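Local coordinates for protein peptide chain release factor subunit 1 (Methanosarcina mazei, PDB 3IR9) that probably directs the termination of translation at the three stop codons, this chain being the C-terminal domain of one subunit of the release factor, at residues V33-I41 with A152-L160. Sequence-based numbering, arbitrary orientation.
Sequences VRDFFKELI and AFGGIAAIL
An aromatic cluster of F36, F37 and F153 joins the C-terminal end of the long helix 10-41 to the turn leading into strand 156-160. F36 and F153 reach for each other from opposite directions and form a T-shaped pair. The edge of F36 points at the face of F153, with centroids 4.8 Å apart and planes at 89°. CE2 of F36 comes down off-centre, near the rim of the F153 ring. F37 meets F153 rim to rim, and its CE1 lies 3.2 Å from CE1 of F153. CD2 of L40 lies 3.8 Å from F153 CZ.

The strand belongs to the mixed sheet of eRF1 domain 3. Helix segment 33-41 packs on one face of the sheet, its axis at 64° to strand 156-160. A157 CB sits over the centre of the F36 ring, 3.8 Å from its centroid, as a CH-pi contact. F36 CG is anti to the backbone N (chi1 161°), which carries the ring out over A157. I159 CD1 rests on the helix backbone, 3.5 Å from F36 N. I159 CG2 meets E39 CG at 3.9 Å, where the two side chains cross at about a right angle. Y49 of the neighbouring strand also meets the F153 ring. The carboxylate end of D35 leads away from the strand, and its OD2 is hydrogen-bonded to Y4 OH of the second subunit.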
ATOM      1  N   VAL A  33      -0.073  20.583   8.764  1.00 51.70           N
ATOM      2  CA  VAL A  33      -0.237  21.369   7.551  1.00 45.16           C
ATOM      3  C   VAL A  33      -0.997  22.642   7.902  1.00 49.83           C
ATOM      4  O   VAL A  33      -0.632  23.741   7.484  1.00 92.28           O
ATOM      5  CB  VAL A  33      -0.993  20.594   6.446  1.00 51.44           C
ATOM      6  CG1 VAL A  33      -1.068  21.434   5.182  1.00 45.49           C
ATOM      7  CG2 VAL A  33      -0.315  19.259   6.154  1.00 42.42           C
ATOM      8  N   ARG A  34      -2.049  22.477   8.696  1.00 57.42           N
ATOM      9  CA  ARG A  34      -2.892  23.589   9.115  1.00146.53           C
ATOM     10  C   ARG A  34      -2.095  24.628   9.911  1.00145.00           C
ATOM     11  O   ARG A  34      -2.240  25.834   9.695  1.00 71.46           O
ATOM     12  CB  ARG A  34      -4.099  23.063   9.910  1.00119.55           C
ATOM     13  CG  ARG A  34      -5.047  22.194   9.069  1.00131.77           C
ATOM     14  CD  ARG A  34      -5.440  20.894   9.764  1.00 87.48           C
ATOM     15  NE  ARG A  34      -6.800  20.891  10.294  1.00137.42           N
ATOM     16  CZ  ARG A  34      -7.864  20.480   9.612  1.00 57.00           C
ATOM     17  NH1 ARG A  34      -7.729  20.052   8.363  1.00 60.14           N
ATOM     18  NH2 ARG A  34      -9.064  20.501  10.175  1.00 97.67           N
ATOM     19  N   ASP A  35      -1.242  24.156  10.814  1.00109.18           N
ATOM     20  CA  ASP A  35      -0.395  25.051  11.597  1.00115.90           C
ATOM     21  C   ASP A  35       0.618  25.779  10.700  1.00 80.48           C
ATOM     22  O   ASP A  35       0.987  26.923  10.969  1.00 62.86           O
ATOM     23  CB  ASP A  35       0.289  24.297  12.749  1.00 48.41           C
ATOM     24  CG  ASP A  35      -0.692  23.897  13.862  1.00 69.28           C
ATOM     25  OD1 ASP A  35      -1.896  24.223  13.760  1.00 94.71           O
ATOM     26  OD2 ASP A  35      -0.256  23.255  14.841  1.00105.85           O
ATOM     27  N   PHE A  36       1.048  25.122   9.626  1.00 42.84           N
ATOM     28  CA  PHE A  36       1.870  25.786   8.625  1.00 40.57           C
ATOM     29  C   PHE A  36       1.079  26.895   7.960  1.00 80.97           C
ATOM     30  O   PHE A  36       1.566  28.016   7.799  1.00 80.68           O
ATOM     31  CB  PHE A  36       2.338  24.810   7.557  1.00 34.93           C
ATOM     32  CG  PHE A  36       2.798  25.482   6.294  1.00 42.33           C
ATOM     33  CD1 PHE A  36       3.963  26.227   6.276  1.00 65.50           C
ATOM     34  CD2 PHE A  36       2.072  25.363   5.127  1.00 47.84           C
ATOM     35  CE1 PHE A  36       4.391  26.842   5.117  1.00 61.54           C
ATOM     36  CE2 PHE A  36       2.500  25.975   3.966  1.00 58.33           C
ATOM     37  CZ  PHE A  36       3.660  26.717   3.965  1.00 60.70           C
ATOM     38  N   PHE A  37      -0.144  26.561   7.561  1.00 99.91           N
ATOM     39  CA  PHE A  37      -1.052  27.521   6.948  1.00 97.60           C
ATOM     40  C   PHE A  37      -1.322  28.701   7.893  1.00 70.82           C
ATOM     41  O   PHE A  37      -1.205  29.861   7.502  1.00 88.29           O
ATOM     42  CB  PHE A  37      -2.373  26.842   6.556  1.00 62.85           C
ATOM     43  CG  PHE A  37      -2.285  25.950   5.331  1.00 80.44           C
ATOM     44  CD1 PHE A  37      -1.545  26.329   4.219  1.00108.57           C
ATOM     45  CD2 PHE A  37      -2.985  24.752   5.279  1.00 69.87           C
ATOM     46  CE1 PHE A  37      -1.481  25.514   3.092  1.00 47.31           C
ATOM     47  CE2 PHE A  37      -2.929  23.936   4.155  1.00 63.33           C
ATOM     48  CZ  PHE A  37      -2.174  24.317   3.061  1.00 51.64           C
ATOM     49  N   LYS A  38      -1.669  28.398   9.141  1.00 60.55           N
ATOM     50  CA  LYS A  38      -2.002  29.430  10.122  1.00 47.24           C
ATOM     51  C   LYS A  38      -0.830  30.365  10.413  1.00 50.15           C
ATOM     52  O   LYS A  38      -1.029  31.518  10.792  1.00 61.51           O
ATOM     53  CB  LYS A  38      -2.499  28.789  11.420  1.00 77.18           C
ATOM     54  CG  LYS A  38      -3.862  28.111  11.286  1.00145.51           C
ATOM     55  CD  LYS A  38      -4.098  27.049  12.365  1.00104.49           C
ATOM     56  CE  LYS A  38      -4.393  27.659  13.727  1.00 52.20           C
ATOM     57  NZ  LYS A  38      -4.583  26.604  14.756  1.00 63.62           N
ATOM     58  N   GLU A  39       0.387  29.865  10.241  1.00 47.73           N
ATOM     59  CA  GLU A  39       1.581  30.675  10.437  1.00 42.24           C
ATOM     60  C   GLU A  39       1.843  31.516   9.200  1.00 54.27           C
ATOM     61  O   GLU A  39       2.368  32.629   9.282  1.00 66.29           O
ATOM     62  CB  GLU A  39       2.787  29.782  10.706  1.00 54.71           C
ATOM     63  CG  GLU A  39       2.773  29.131  12.066  1.00 74.33           C
ATOM     64  CD  GLU A  39       2.900  30.144  13.183  1.00142.74           C
ATOM     65  OE1 GLU A  39       2.996  31.359  12.885  1.00 88.04           O
ATOM     66  OE2 GLU A  39       2.906  29.721  14.358  1.00118.65           O
ATOM     67  N   LEU A  40       1.474  30.962   8.052  1.00 69.26           N
ATOM     68  CA  LEU A  40       1.668  31.622   6.770  1.00 74.21           C
ATOM     69  C   LEU A  40       0.735  32.814   6.636  1.00 66.21           C
ATOM     70  O   LEU A  40       1.170  33.920   6.310  1.00106.65           O
ATOM     71  CB  LEU A  40       1.418  30.628   5.635  1.00 61.87           C
ATOM     72  CG  LEU A  40       1.313  31.154   4.206  1.00 55.11           C
ATOM     73  CD1 LEU A  40       2.515  32.023   3.828  1.00 91.25           C
ATOM     74  CD2 LEU A  40       1.161  29.982   3.249  1.00 73.86           C
ATOM     75  N   ILE A  41      -0.549  32.578   6.888  1.00 82.81           N
ATOM     76  CA  ILE A  41      -1.557  33.624   6.808  1.00 72.86           C
ATOM     77  C   ILE A  41      -1.205  34.779   7.728  1.00 71.47           C
ATOM     78  O   ILE A  41      -1.188  35.935   7.309  1.00120.26           O
ATOM     79  CB  ILE A  41      -2.936  33.107   7.226  1.00 70.58           C
ATOM     80  CG1 ILE A  41      -3.267  31.805   6.500  1.00106.02           C
ATOM     81  CG2 ILE A  41      -3.999  34.157   6.953  1.00155.90           C
ATOM     82  CD1 ILE A  41      -4.566  31.189   6.954  1.00155.19           C
ATOM     83  N   ALA A 152       1.004  22.923  -4.479  1.00 60.14           N
ATOM     84  CA  ALA A 152       1.554  24.268  -4.462  1.00 52.57           C
ATOM     85  C   ALA A 152       2.991  24.315  -3.947  1.00 44.90           C
ATOM     86  O   ALA A 152       3.910  24.655  -4.693  1.00128.57           O
ATOM     87  CB  ALA A 152       0.663  25.191  -3.639  1.00 60.67           C
ATOM     88  N   PHE A 153       3.178  23.966  -2.674  1.00167.88           N
ATOM     89  CA  PHE A 153       4.437  24.224  -1.963  1.00 88.02           C
ATOM     90  C   PHE A 153       5.598  23.290  -2.295  1.00 81.50           C
ATOM     91  O   PHE A 153       6.514  23.140  -1.491  1.00 60.54           O
ATOM     92  CB  PHE A 153       4.213  24.195  -0.450  1.00 70.59           C
ATOM     93  CG  PHE A 153       3.170  25.157   0.028  1.00 71.29           C
ATOM     94  CD1 PHE A 153       2.024  24.697   0.650  1.00 71.11           C
ATOM     95  CD2 PHE A 153       3.336  26.520  -0.142  1.00 62.85           C
ATOM     96  CE1 PHE A 153       1.067  25.577   1.094  1.00 92.47           C
ATOM     97  CE2 PHE A 153       2.380  27.407   0.300  1.00 55.08           C
ATOM     98  CZ  PHE A 153       1.243  26.935   0.921  1.00102.34           C
ATOM     99  N   GLY A 154       5.571  22.667  -3.466  1.00 82.52           N
ATOM    100  CA  GLY A 154       6.654  21.787  -3.863  1.00 42.86           C
ATOM    101  C   GLY A 154       6.726  20.527  -3.020  1.00 42.24           C
ATOM    102  O   GLY A 154       7.622  19.707  -3.195  1.00 68.17           O
ATOM    103  N   GLY A 155       5.778  20.366  -2.106  1.00 62.74           N
ATOM    104  CA  GLY A 155       5.732  19.175  -1.276  1.00 63.56           C
ATOM    105  C   GLY A 155       6.781  19.228  -0.193  1.00 53.18           C
ATOM    106  O   GLY A 155       7.207  18.200   0.327  1.00 64.27           O
ATOM    107  N   ILE A 156       7.195  20.449   0.134  1.00123.42           N
ATOM    108  CA  ILE A 156       8.211  20.711   1.145  1.00 53.48           C
ATOM    109  C   ILE A 156       7.922  22.061   1.790  1.00 41.58           C
ATOM    110  O   ILE A 156       8.111  23.105   1.171  1.00 63.46           O
ATOM    111  CB  ILE A 156       9.619  20.796   0.523  1.00 89.76           C
ATOM    112  CG1 ILE A 156       9.983  19.499  -0.202  1.00 51.84           C
ATOM    113  CG2 ILE A 156      10.655  21.142   1.586  1.00 66.92           C
ATOM    114  CD1 ILE A 156      11.399  19.493  -0.749  1.00 74.38           C
ATOM    115  N   ALA A 157       7.455  22.051   3.029  1.00 46.37           N
ATOM    116  CA  ALA A 157       7.162  23.296   3.720  1.00 56.49           C
ATOM    117  C   ALA A 157       7.885  23.316   5.053  1.00 73.92           C
ATOM    118  O   ALA A 157       8.616  22.385   5.384  1.00 55.41           O
ATOM    119  CB  ALA A 157       5.671  23.450   3.918  1.00 52.47           C
ATOM    120  N   ALA A 158       7.684  24.378   5.821  1.00 85.61           N
ATOM    121  CA  ALA A 158       8.286  24.469   7.141  1.00 79.49           C
ATOM    122  C   ALA A 158       7.757  25.653   7.939  1.00 61.30           C
ATOM    123  O   ALA A 158       7.553  26.743   7.403  1.00 73.32           O
ATOM    124  CB  ALA A 158       9.813  24.529   7.040  1.00 40.48           C
ATOM    125  N   ILE A 159       7.515  25.414   9.221  1.00 65.39           N
ATOM    126  CA  ILE A 159       7.294  26.486  10.173  1.00 54.93           C
ATOM    127  C   ILE A 159       8.639  26.775  10.823  1.00 79.18           C
ATOM    128  O   ILE A 159       9.356  25.857  11.228  1.00 54.91           O
ATOM    129  CB  ILE A 159       6.271  26.082  11.241  1.00 74.54           C
ATOM    130  CG1 ILE A 159       4.934  25.731  10.583  1.00 53.14           C
ATOM    131  CG2 ILE A 159       6.108  27.193  12.263  1.00 69.85           C
ATOM    132  CD1 ILE A 159       3.996  24.964  11.493  1.00 54.84           C
ATOM    133  N   LEU A 160       8.992  28.050  10.906  1.00 54.50           N
ATOM    134  CA  LEU A 160      10.302  28.432  11.405  1.00 44.23           C
ATOM    135  C   LEU A 160      10.251  28.814  12.882  1.00 50.35           C
ATOM    136  O   LEU A 160       9.187  29.123  13.421  1.00 54.36           O
ATOM    137  CB  LEU A 160      10.868  29.586  10.570  1.00 45.65           C
ATOM    138  CG  LEU A 160      10.666  29.460   9.060  1.00 54.66           C
ATOM    139  CD1 LEU A 160      11.323  30.617   8.316  1.00 51.30           C
ATOM    140  CD2 LEU A 160      11.196  28.122   8.569  1.00 69.73           C
TER